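Local coordinates for protein valine-pyruvate aminotransferase (Salmonella typhimurium, PDB 3G7Q) that uses pyridoxal 5'-phosphate to move an amino group from valine to pyruvate, a transamination that probably serves alanine biosynthesis, at residues A[109-112]-A[113-117]. Residues are numbered along the deposited sequence; the frame is centred on the assembly and turned at random.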
loop_
_atom_site.group_PDB
_atom_site.type_symbol
_atom_site.label_atom_id
_atom_site.label_comp_id
_atom_site.label_asym_id
_atom_site.label_seq_id
_atom_site.Cartn_x
_atom_site.Cartn_y
_atom_site.Cartn_z
ATOM N N SER A 109 -6.839 2.251 1.407
ATOM C CA SER A 109 -6.038 3.080 0.508
ATOM C C SER A 109 -6.922 3.609 -0.635
ATOM O O SER A 109 -6.729 4.714 -1.139
ATOM C CB SER A 109 -4.863 2.289 -0.058
ATOM O OG SER A 109 -5.336 1.123 -0.719
ATOM N N ALA A 110 -7.867 2.789 -1.078
ATOM C CA ALA A 110 -8.830 3.226 -2.085
ATOM C C ALA A 110 -9.538 4.514 -1.632
ATOM O O ALA A 110 -9.571 5.490 -2.370
ATOM C CB ALA A 110 -9.834 2.126 -2.349
ATOM N N PHE A 111 -10.069 4.532 -0.410
ATOM C CA PHE A 111 -10.784 5.733 0.056
ATOM C C PHE A 111 -9.878 6.943 0.272
ATOM O O PHE A 111 -10.293 8.081 0.019
ATOM C CB PHE A 111 -11.668 5.403 1.256
ATOM C CG PHE A 111 -12.862 4.603 0.856
ATOM C CD1 PHE A 111 -13.984 5.238 0.339
ATOM C CD2 PHE A 111 -12.838 3.221 0.885
ATOM C CE1 PHE A 111 -15.072 4.506 -0.076
ATOM C CE2 PHE A 111 -13.912 2.490 0.466
ATOM C CZ PHE A 111 -15.034 3.140 -0.021
ATOM N N PHE A 112 -8.630 6.704 0.684
ATOM C CA PHE A 112 -7.672 7.776 0.810
ATOM C C PHE A 112 -7.508 8.495 -0.525
ATOM O O PHE A 112 -7.469 9.725 -0.576
ATOM C CB PHE A 112 -6.316 7.241 1.302
ATOM C CG PHE A 112 -5.293 8.303 1.489
ATOM C CD1 PHE A 112 -5.361 9.163 2.581
ATOM C CD2 PHE A 112 -4.267 8.467 0.575
ATOM C CE1 PHE A 112 -4.420 10.163 2.751
ATOM C CE2 PHE A 112 -3.334 9.450 0.740
ATOM C CZ PHE A 112 -3.401 10.304 1.822
ATOM N N TYR A 113 -7.398 7.740 -1.617
ATOM C CA TYR A 113 -7.309 8.374 -2.936
ATOM C C TYR A 113 -8.592 9.135 -3.286
ATOM O O TYR A 113 -8.540 10.280 -3.724
ATOM C CB TYR A 113 -7.029 7.364 -4.061
ATOM C CG TYR A 113 -5.688 6.672 -3.961
ATOM C CD1 TYR A 113 -4.513 7.410 -3.848
ATOM C CD2 TYR A 113 -5.582 5.288 -4.036
ATOM C CE1 TYR A 113 -3.273 6.787 -3.753
ATOM C CE2 TYR A 113 -4.341 4.655 -3.955
ATOM C CZ TYR A 113 -3.197 5.410 -3.803
ATOM O OH TYR A 113 -1.965 4.795 -3.718
ATOM N N LEU A 114 -9.736 8.505 -3.080
ATOM C CA LEU A 114 -11.002 9.150 -3.440
ATOM C C LEU A 114 -11.207 10.431 -2.652
ATOM O O LEU A 114 -11.523 11.460 -3.246
ATOM C CB LEU A 114 -12.177 8.174 -3.262
ATOM C CG LEU A 114 -12.094 6.922 -4.158
ATOM C CD1 LEU A 114 -13.210 5.943 -3.789
ATOM C CD2 LEU A 114 -12.111 7.306 -5.635
ATOM N N PHE A 115 -10.966 10.387 -1.340
ATOM C CA PHE A 115 -11.123 11.578 -0.497
ATOM C C PHE A 115 -10.227 12.701 -0.999
ATOM O O PHE A 115 -10.661 13.848 -1.114
ATOM C CB PHE A 115 -10.855 11.286 0.998
ATOM C CG PHE A 115 -11.755 10.207 1.606
ATOM C CD1 PHE A 115 -13.040 9.952 1.121
ATOM C CD2 PHE A 115 -11.333 9.501 2.729
ATOM C CE1 PHE A 115 -13.854 8.972 1.707
ATOM C CE2 PHE A 115 -12.144 8.544 3.314
ATOM C CZ PHE A 115 -13.409 8.280 2.801
ATOM N N ASN A 116 -8.986 12.371 -1.333
ATOM C CA ASN A 116 -8.073 13.355 -1.907
ATOM C C ASN A 116 -8.499 13.886 -3.260
ATOM O O ASN A 116 -8.249 15.039 -3.575
ATOM C CB ASN A 116 -6.659 12.779 -2.041
ATOM C CG ASN A 116 -5.892 12.850 -0.751
ATOM O OD1 ASN A 116 -5.427 13.925 -0.365
ATOM N ND2 ASN A 116 -5.745 11.714 -0.073
ATOM N N LEU A 117 -9.128 13.042 -4.066
ATOM C CA LEU A 117 -9.525 13.439 -5.414
ATOM C C LEU A 117 -10.783 14.322 -5.428
ATOM O O LEU A 117 -10.874 15.250 -6.225
ATOM C CB LEU A 117 -9.747 12.175 -6.252
ATOM C CG LEU A 117 -9.882 12.270 -7.761
ATOM C CD1 LEU A 117 -8.597 12.801 -8.375
ATOM C CD2 LEU A 117 -10.224 10.900 -8.346
#
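F111 and F115, one turn apart on helix 107-118, make the tightly packed side of this local contact. The CB of F111 sits over the face of the F115 ring, a CH-pi contact 4.1 Å from the ring centroid; between the two side chains the nearest atoms are F111 CB and F115 CZ, 3.7 Å apart. The two rings lie obliquely, their planes 44° apart. F115 places CG anti to its carbonyl carbon (chi1 -58°), which folds the ring back along the helix until F111 O lies over that ring's face, toward the rim. The same oxygen takes the backbone N-H of F115 at 2.8 Å. L114 CD1 adds looser apolar packing, 4.3 Å from F111 CD1.

The exposed N116 marks the solvent side. F112 O accepts two donors from this one residue, backbone N at 3.1 Å and ND2 at 2.7 Å, arriving from opposite faces of the carbonyl plane. The hydrogen bond from ND2 is bent, with an N-H...O angle of 151°. ND2 also lies over the centre of the F112 ring, 3.2 Å above its plane, a position that this bond and the F112 torsion (CG anti to the backbone N) together allow.

Among its neighbours, the helix lays F111 and L114 against the central strands 216-219 and 242-247 of the seven-stranded mixed sheet characteristic of the class I aminotransferase fold; Y113 packs on helix 265-278 and strand 101-104, while F115 meets F151 edge-to-face.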